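Local coordinates for protein archaeal actin homolog (Thermoplasma acidophilum, PDB 2FSJ) that binds ATP and polymerizes, in a nucleoside-triphosphate-dependent manner, into bundles of helical actin-like filaments, at residues T33-V38 against A105-E110; V148-G153 against V158-I163; R235-E240 against K263-P268. One frame throughout, in Å; residues are numbered along the deposited sequence.

Interaction 1: T33-V38 against A105-E110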
loop_
_atom_site.group_PDB
_atom_site.type_symbol
_atom_site.label_atom_id
_atom_site.label_comp_id
_atom_site.label_asym_id
_atom_site.label_seq_id
_atom_site.Cartn_x
_atom_site.Cartn_y
_atom_site.Cartn_z
ATOM N N THR A 33 -4.979 2.699 2.306
ATOM C CA THR A 33 -4.520 2.624 3.690
ATOM C C THR A 33 -5.185 1.376 4.269
ATOM O O THR A 33 -6.394 1.196 4.137
ATOM C CB THR A 33 -4.941 3.948 4.423
ATOM O OG1 THR A 33 -4.171 5.039 3.867
ATOM C CG2 THR A 33 -4.672 3.933 5.912
ATOM N N LYS A 34 -4.385 0.531 4.900
ATOM C CA LYS A 34 -4.810 -0.707 5.516
ATOM C C LYS A 34 -4.546 -0.637 6.988
ATOM O O LYS A 34 -3.484 -0.162 7.399
ATOM C CB LYS A 34 -3.943 -1.851 4.964
ATOM C CG LYS A 34 -4.292 -2.324 3.554
ATOM C CD LYS A 34 -3.847 -1.450 2.427
ATOM C CE LYS A 34 -2.361 -1.317 2.352
ATOM N NZ LYS A 34 -1.898 -0.547 1.138
ATOM N N VAL A 35 -5.459 -1.204 7.757
ATOM C CA VAL A 35 -5.382 -1.306 9.204
ATOM C C VAL A 35 -5.717 -2.742 9.645
ATOM O O VAL A 35 -6.703 -3.359 9.155
ATOM C CB VAL A 35 -6.404 -0.276 9.892
ATOM C CG1 VAL A 35 -6.090 -0.068 11.356
ATOM C CG2 VAL A 35 -6.478 1.006 9.130
ATOM N N ILE A 36 -4.906 -3.292 10.547
ATOM C CA ILE A 36 -5.194 -4.549 11.208
ATOM C C ILE A 36 -5.528 -4.182 12.643
ATOM O O ILE A 36 -4.677 -3.715 13.402
ATOM C CB ILE A 36 -3.987 -5.524 11.188
ATOM C CG1 ILE A 36 -3.394 -5.659 9.775
ATOM C CG2 ILE A 36 -4.416 -6.941 11.742
ATOM C CD1 ILE A 36 -4.308 -6.161 8.731
ATOM N N GLY A 37 -6.783 -4.336 13.003
ATOM C CA GLY A 37 -7.195 -4.022 14.364
ATOM C C GLY A 37 -7.169 -5.185 15.328
ATOM O O GLY A 37 -6.364 -6.114 15.240
ATOM N N VAL A 38 -8.075 -5.098 16.287
ATOM C CA VAL A 38 -8.174 -6.051 17.379
ATOM C C VAL A 38 -8.913 -7.217 16.842
ATOM O O VAL A 38 -9.828 -7.061 16.038
ATOM C CB VAL A 38 -8.944 -5.483 18.624
ATOM N N ALA A 105 -5.259 9.538 11.039
ATOM C CA ALA A 105 -6.403 9.864 11.918
ATOM C C ALA A 105 -7.632 9.056 11.511
ATOM O O ALA A 105 -8.323 8.547 12.358
ATOM C CB ALA A 105 -6.692 11.308 11.846
ATOM N N ALA A 106 -7.895 8.989 10.216
ATOM C CA ALA A 106 -9.032 8.255 9.698
ATOM C C ALA A 106 -8.914 6.757 10.002
ATOM O O ALA A 106 -9.899 6.118 10.376
ATOM C CB ALA A 106 -9.198 8.505 8.243
ATOM N N ALA A 107 -7.712 6.212 9.865
ATOM C CA ALA A 107 -7.447 4.808 10.222
ATOM C C ALA A 107 -7.807 4.485 11.657
ATOM O O ALA A 107 -8.461 3.475 11.926
ATOM C CB ALA A 107 -5.980 4.432 9.979
ATOM N N LEU A 108 -7.358 5.334 12.567
ATOM C CA LEU A 108 -7.667 5.154 13.996
ATOM C C LEU A 108 -9.165 5.308 14.282
ATOM O O LEU A 108 -9.739 4.492 14.992
ATOM C CB LEU A 108 -6.810 6.081 14.840
ATOM C CG LEU A 108 -5.303 5.966 14.608
ATOM C CD1 LEU A 108 -4.519 6.948 15.494
ATOM C CD2 LEU A 108 -4.860 4.558 14.909
ATOM N N TRP A 109 -9.801 6.304 13.676
ATOM C CA TRP A 109 -11.248 6.456 13.730
ATOM C C TRP A 109 -12.011 5.208 13.212
ATOM O O TRP A 109 -12.936 4.690 13.872
ATOM C CB TRP A 109 -11.675 7.682 12.931
ATOM C CG TRP A 109 -13.109 8.014 13.187
ATOM C CD1 TRP A 109 -14.192 7.574 12.486
ATOM C CD2 TRP A 109 -13.625 8.805 14.276
ATOM N NE1 TRP A 109 -15.356 8.027 13.070
ATOM C CE2 TRP A 109 -15.041 8.806 14.157
ATOM C CE3 TRP A 109 -13.037 9.551 15.311
ATOM C CZ2 TRP A 109 -15.863 9.494 15.040
ATOM C CZ3 TRP A 109 -13.878 10.255 16.195
ATOM C CH2 TRP A 109 -15.258 10.212 16.052
ATOM N N GLU A 110 -11.636 4.729 12.032
ATOM C CA GLU A 110 -12.275 3.539 11.485
ATOM C C GLU A 110 -12.061 2.265 12.314
ATOM O O GLU A 110 -12.936 1.385 12.330
ATOM C CB GLU A 110 -11.844 3.286 10.073
ATOM C CG GLU A 110 -12.358 4.290 9.083
ATOM C CD GLU A 110 -13.780 4.056 8.597
ATOM O OE1 GLU A 110 -14.368 2.953 8.814
ATOM O OE2 GLU A 110 -14.318 5.001 7.982
#
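In the actin-like N-terminal domain, strand 32-36 of the large mixed sheet sets Thr-33 and Val-35 against one residue of helix 101-111, Ala-107. The closest pair is Val-35 CG2 to Ala-107 CB, at 3.6 Å. Both residues send their CB toward the opposing segment, and the same methyl of Val-35 lies 4.1 Å from Ala-107 CA, so it rests on the helix backbone as well as on the alanine methyl. Val-35 CG1 stands anti to the backbone N (chi1 -164°), which turns CG2, the other branch, into the contact. Thr-33 adds a looser approach from the same strand face, its CG2 being 4.3 Å from Ala-107 CB, while its OG1 is engaged with Ser-47 OG on strand 42-52. The arrangement is a helix packed on one face of the sheet of an actin-fold domain, where the short alanine side chain lets the CA atoms of Val-35 and Ala-107 come within 6.5 Å. Leu-26 of strand 22-28 touches both Thr-33 and Ala-107 and widens this apolar layer. Thr-33 and Lys-34, at the start of strand 32-36, belong to the ATP-binding run Tyr-30 to Lys-34, which begins in the turn after strand 22-28. Lys-34 points its CB away from the helix, and Ile-36, two residues on, packs against Ala-335 and Leu-336 of helix 333-343.

Interaction 2: V148-G153 against V158-I163; sequences VLTVTG and VRQFNI
Phe-161 O takes a backbone bond from Leu-149 N at 2.7 Å, with an N-H...O angle of 167°, and a CA-H...O contact from Val-148 CA at 3.4 Å. Phe-161 N returns a bond to Leu-149 O, and Val-151 with Arg-159 forms the next hydrogen-bonded pair of this antiparallel beta hairpin. Between them, the side chains of Thr-150 and Gln-160 run alongside each other. Gln-160 CG is anti to its N (chi1 -150°) and the chain stays extended, bringing OE1 within 2.8 Å of Thr-150 OG1; the hydroxyl donates in the amide plane, onto a lone pair (C=O...O angle 117°). Val-148 CG1 also touches OE1. With a leucine in place of Gln-160, the Thr-150 hydroxyl would probably be left without this acceptor and free to turn. On the other face, Val-151 CG2 meets the Phe-161 ring at its edge, 4.0 Å from CE2, and Leu-149 CD1 reaches Ile-163 CD1 at 3.6 Å. Leu-149 and Phe-161 both pack on Leu-108 of helix 101-111. Backbone bonds thus fix the register of the edge strand, with a cross-strand polar pair on one face and an apolar seat for the helix on the other.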
loop_
_atom_site.group_PDB
_atom_site.type_symbol
_atom_site.label_atom_id
_atom_site.label_comp_id
_atom_site.label_asym_id
_atom_site.label_seq_id
_atom_site.Cartn_x
_atom_site.Cartn_y
_atom_site.Cartn_z
ATOM N N VAL A 148 -0.296 12.942 21.552
ATOM C CA VAL A 148 -1.723 12.710 21.730
ATOM C C VAL A 148 -2.479 13.187 20.498
ATOM O O VAL A 148 -2.418 14.347 20.121
ATOM C CB VAL A 148 -2.227 13.429 22.981
ATOM C CG1 VAL A 148 -3.736 13.424 23.093
ATOM C CG2 VAL A 148 -1.600 12.769 24.233
ATOM N N LEU A 149 -3.154 12.266 19.842
ATOM C CA LEU A 149 -3.987 12.605 18.704
ATOM C C LEU A 149 -5.428 12.638 19.102
ATOM O O LEU A 149 -5.945 11.682 19.672
ATOM C CB LEU A 149 -3.834 11.535 17.636
ATOM C CG LEU A 149 -2.427 11.124 17.183
ATOM C CD1 LEU A 149 -2.643 10.277 15.882
ATOM C CD2 LEU A 149 -1.492 12.293 16.948
ATOM N N THR A 150 -6.082 13.747 18.829
ATOM C CA THR A 150 -7.470 13.945 19.203
ATOM C C THR A 150 -8.258 14.115 17.921
ATOM O O THR A 150 -8.049 15.101 17.206
ATOM C CB THR A 150 -7.582 15.219 20.004
ATOM O OG1 THR A 150 -6.699 15.112 21.139
ATOM C CG2 THR A 150 -8.952 15.363 20.563
ATOM N N VAL A 151 -9.157 13.176 17.654
ATOM C CA VAL A 151 -9.953 13.199 16.425
ATOM C C VAL A 151 -11.419 13.498 16.778
ATOM O O VAL A 151 -12.003 12.823 17.633
ATOM C CB VAL A 151 -9.883 11.839 15.720
ATOM C CG1 VAL A 151 -10.577 11.880 14.356
ATOM C CG2 VAL A 151 -8.454 11.352 15.621
ATOM N N THR A 152 -11.991 14.508 16.117
ATOM C CA THR A 152 -13.413 14.827 16.200
ATOM C C THR A 152 -14.175 14.341 14.984
ATOM O O THR A 152 -13.712 14.478 13.837
ATOM C CB THR A 152 -13.613 16.340 16.375
ATOM O OG1 THR A 152 -12.841 16.794 17.494
ATOM C CG2 THR A 152 -15.085 16.682 16.716
ATOM N N GLY A 153 -15.364 13.786 15.213
ATOM C CA GLY A 153 -16.137 13.167 14.157
ATOM C C GLY A 153 -17.636 13.466 14.231
ATOM O O GLY A 153 -18.044 14.450 14.853
ATOM N N VAL A 158 -15.506 12.865 20.188
ATOM C CA VAL A 158 -14.046 12.943 20.241
ATOM C C VAL A 158 -13.487 11.596 20.672
ATOM O O VAL A 158 -13.939 10.996 21.636
ATOM C CB VAL A 158 -13.565 14.012 21.255
ATOM C CG1 VAL A 158 -12.076 13.939 21.534
ATOM C CG2 VAL A 158 -13.975 15.390 20.782
ATOM N N ARG A 159 -12.484 11.128 19.928
ATOM C CA ARG A 159 -11.715 9.977 20.295
ATOM C C ARG A 159 -10.237 10.389 20.378
ATOM O O ARG A 159 -9.694 11.022 19.468
ATOM C CB ARG A 159 -11.908 8.878 19.268
ATOM C CG ARG A 159 -13.311 8.315 19.210
ATOM C CD ARG A 159 -13.485 7.151 18.249
ATOM N NE ARG A 159 -14.878 7.000 17.923
ATOM C CZ ARG A 159 -15.365 6.357 16.865
ATOM N NH1 ARG A 159 -14.591 5.683 16.034
ATOM N NH2 ARG A 159 -16.645 6.377 16.662
ATOM N N GLN A 160 -9.582 9.963 21.432
ATOM C CA GLN A 160 -8.207 10.330 21.695
ATOM C C GLN A 160 -7.257 9.124 21.755
ATOM O O GLN A 160 -7.575 8.085 22.370
ATOM C CB GLN A 160 -8.159 11.152 23.002
ATOM C CG GLN A 160 -7.057 12.123 23.014
ATOM C CD GLN A 160 -7.178 13.192 24.115
ATOM O OE1 GLN A 160 -7.027 14.391 23.871
ATOM N NE2 GLN A 160 -7.406 12.744 25.286
ATOM N N PHE A 161 -6.089 9.259 21.132
ATOM C CA PHE A 161 -5.111 8.171 20.980
ATOM C C PHE A 161 -3.726 8.689 21.391
ATOM O O PHE A 161 -3.249 9.742 20.895
ATOM C CB PHE A 161 -5.087 7.671 19.507
ATOM C CG PHE A 161 -6.451 7.343 18.949
ATOM C CD1 PHE A 161 -7.018 6.061 19.124
ATOM C CD2 PHE A 161 -7.184 8.302 18.274
ATOM C CE1 PHE A 161 -8.255 5.749 18.595
ATOM C CE2 PHE A 161 -8.458 7.992 17.739
ATOM C CZ PHE A 161 -9.001 6.710 17.938
ATOM N N ASN A 162 -3.092 7.972 22.311
ATOM C CA ASN A 162 -1.749 8.267 22.787
ATOM C C ASN A 162 -0.825 7.301 22.134
ATOM O O ASN A 162 -0.868 6.073 22.391
ATOM C CB ASN A 162 -1.619 8.120 24.294
ATOM C CG ASN A 162 -0.188 8.467 24.814
ATOM O OD1 ASN A 162 0.585 9.238 24.195
ATOM N ND2 ASN A 162 0.161 7.893 25.953
ATOM N N ILE A 163 -0.023 7.809 21.220
ATOM C CA ILE A 163 0.848 6.931 20.488
ATOM C C ILE A 163 2.083 6.785 21.354
ATOM O O ILE A 163 2.857 7.743 21.457
ATOM C CB ILE A 163 1.222 7.537 19.095
ATOM C CG1 ILE A 163 -0.060 7.926 18.314
ATOM C CG2 ILE A 163 2.131 6.561 18.408
ATOM C CD1 ILE A 163 0.096 8.196 16.765
#

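Interaction 3: R235-E240 against K263-P268; sequences RKIAKE and KQVGGP
Ile-237 meets Val-265 from the flank of helix 226-241, and its side chain can be followed outward atom by atom. CB points toward the strand but remains 5.1 Å from Val-265 CB. At the branch, CG2 comes closer, 4.3 Å from Val-265 CG1. On the other arm, Ile-237 CG1 is 4.5 Å from Val-265 CB; it is anti to the carbonyl carbon (chi1 -66°), and chi2 of 176° keeps the chain extended, carrying CD1 to the valine. There CD1 lies 4.0 Å from Val-265 CB and 4.1 Å from Val-265 CG2, with Gly-266 N slightly farther at 4.3 Å. The two side chains cross at about a right angle, so the isoleucine tip abuts the branch point of the valine. No hydrogen bond joins the segments: the contact is purely van der Waals, and only 103 Å² is buried over both sides. Past Val-265 the chain turns through Gly-266, whose positive phi (75°) favours glycine, to Gly-267, the N-cap residue of helix 268-290. On the helix side, Lys-236 NZ and Glu-240 OE2 form a salt bridge one turn apart, on the syn lone pair of the carboxylate. In sequence, both segments fall between strands 213-222 and 297-303 of the C-terminal domain's sheet, an insertion consistent with the small subdomain IIB of actin-like proteins. Here helix 226-241 lies beside the two-stranded antiparallel sheet of 258-260 and 263-265; Val-245 of the following loop also touches Ile-237, Val-258 of the partner strand backs Val-265, and helix 268-290 leads away.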
loop_
_atom_site.group_PDB
_atom_site.type_symbol
_atom_site.label_atom_id
_atom_site.label_comp_id
_atom_site.label_asym_id
_atom_site.label_seq_id
_atom_site.Cartn_x
_atom_site.Cartn_y
_atom_site.Cartn_z
ATOM N N ARG A 235 -4.185 7.166 -23.071
ATOM C CA ARG A 235 -3.644 7.727 -24.289
ATOM C C ARG A 235 -4.172 7.022 -25.534
ATOM O O ARG A 235 -4.502 7.702 -26.555
ATOM C CB ARG A 235 -2.099 7.707 -24.293
ATOM C CG ARG A 235 -1.459 8.705 -23.302
ATOM C CD ARG A 235 0.059 8.888 -23.521
ATOM N NE ARG A 235 0.762 7.620 -23.398
ATOM C CZ ARG A 235 1.133 7.098 -22.221
ATOM N NH1 ARG A 235 0.912 7.753 -21.104
ATOM N NH2 ARG A 235 1.718 5.914 -22.163
ATOM N N LYS A 236 -4.265 5.693 -25.457
ATOM C CA LYS A 236 -4.735 4.879 -26.576
ATOM C C LYS A 236 -6.214 5.175 -26.886
ATOM O O LYS A 236 -6.595 5.352 -28.064
ATOM C CB LYS A 236 -4.474 3.373 -26.328
ATOM C CG LYS A 236 -5.070 2.445 -27.430
ATOM C CD LYS A 236 -4.708 1.004 -27.260
ATOM C CE LYS A 236 -5.397 0.106 -28.306
ATOM N NZ LYS A 236 -4.923 0.417 -29.672
ATOM N N ILE A 237 -7.027 5.297 -25.838
ATOM C CA ILE A 237 -8.445 5.645 -25.984
ATOM C C ILE A 237 -8.602 7.053 -26.619
ATOM O O ILE A 237 -9.392 7.267 -27.576
ATOM C CB ILE A 237 -9.203 5.526 -24.617
ATOM C CG1 ILE A 237 -9.241 4.039 -24.161
ATOM C CG2 ILE A 237 -10.619 6.134 -24.774
ATOM C CD1 ILE A 237 -9.868 3.773 -22.817
ATOM N N ALA A 238 -7.838 8.001 -26.089
ATOM C CA ALA A 238 -7.843 9.359 -26.585
ATOM C C ALA A 238 -7.423 9.466 -28.062
ATOM O O ALA A 238 -8.057 10.199 -28.846
ATOM C CB ALA A 238 -6.991 10.273 -25.673
ATOM N N LYS A 239 -6.377 8.737 -28.432
ATOM C CA LYS A 239 -5.873 8.711 -29.781
ATOM C C LYS A 239 -6.902 8.143 -30.747
ATOM O O LYS A 239 -6.926 8.539 -31.902
ATOM C CB LYS A 239 -4.607 7.880 -29.874
ATOM N N GLU A 240 -7.734 7.219 -30.261
ATOM C CA GLU A 240 -8.687 6.515 -31.095
ATOM C C GLU A 240 -10.073 7.137 -31.126
ATOM O O GLU A 240 -10.737 7.050 -32.141
ATOM C CB GLU A 240 -8.746 5.038 -30.655
ATOM C CG GLU A 240 -7.550 4.244 -31.131
ATOM C CD GLU A 240 -7.463 2.874 -30.503
ATOM O OE1 GLU A 240 -8.437 2.479 -29.811
ATOM O OE2 GLU A 240 -6.411 2.226 -30.673
ATOM N N LYS A 263 -20.303 5.188 -25.222
ATOM C CA LYS A 263 -19.439 4.276 -25.970
ATOM C C LYS A 263 -18.749 3.283 -25.010
ATOM O O LYS A 263 -18.415 3.640 -23.864
ATOM C CB LYS A 263 -18.382 5.081 -26.726
ATOM N N GLN A 264 -18.555 2.049 -25.468
ATOM C CA GLN A 264 -17.818 1.039 -24.714
ATOM C C GLN A 264 -16.337 1.123 -25.095
ATOM O O GLN A 264 -15.987 1.109 -26.274
ATOM C CB GLN A 264 -18.379 -0.380 -24.967
ATOM C CG GLN A 264 -17.561 -1.497 -24.326
ATOM C CD GLN A 264 -18.315 -2.818 -24.162
ATOM O OE1 GLN A 264 -17.953 -3.815 -24.784
ATOM N NE2 GLN A 264 -19.310 -2.838 -23.286
ATOM N N VAL A 265 -15.470 1.254 -24.099
ATOM C CA VAL A 265 -14.030 1.405 -24.348
ATOM C C VAL A 265 -13.231 0.522 -23.396
ATOM O O VAL A 265 -13.712 0.188 -22.309
ATOM C CB VAL A 265 -13.556 2.872 -24.215
ATOM C CG1 VAL A 265 -14.102 3.755 -25.374
ATOM C CG2 VAL A 265 -13.923 3.468 -22.867
ATOM N N GLY A 266 -12.026 0.140 -23.839
ATOM C CA GLY A 266 -11.097 -0.662 -23.061
ATOM C C GLY A 266 -11.414 -2.147 -22.908
ATOM O O GLY A 266 -11.959 -2.775 -23.774
ATOM N N GLY A 267 -11.045 -2.698 -21.759
ATOM C CA GLY A 267 -11.197 -4.110 -21.462
ATOM C C GLY A 267 -9.945 -4.858 -21.814
ATOM O O GLY A 267 -9.004 -4.251 -22.343
ATOM N N PRO A 268 -9.906 -6.153 -21.479
ATOM C CA PRO A 268 -8.706 -6.980 -21.638
ATOM C C PRO A 268 -8.154 -7.104 -23.050
ATOM O O PRO A 268 -6.953 -7.346 -23.174
ATOM C CB PRO A 268 -9.159 -8.361 -21.131
ATOM C CG PRO A 268 -10.289 -8.105 -20.279
ATOM C CD PRO A 268 -11.005 -6.927 -20.867
#

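Interactions 1 and 2 share the large sheet and helix 101-111: the helix faces strand 32-36 through Ala-107 and the hairpin through Leu-108 and Trp-109, the latter also in a cation-pi contact with Arg-159. Their centres are about 13 Å apart. Interaction 1 is wholly buried and apolar, whereas interaction 2, at the sheet's edge, is partly exposed and combines backbone hydrogen bonds with a polar side-chain pair. Interaction 3 lies in the C-terminal, MreB-like part of the chain, its centre about 37 Å from that of interaction 1 and about 46 Å from that of interaction 2. Like interaction 1 it packs a helix on a strand without hydrogen bonds, but nearer the surface.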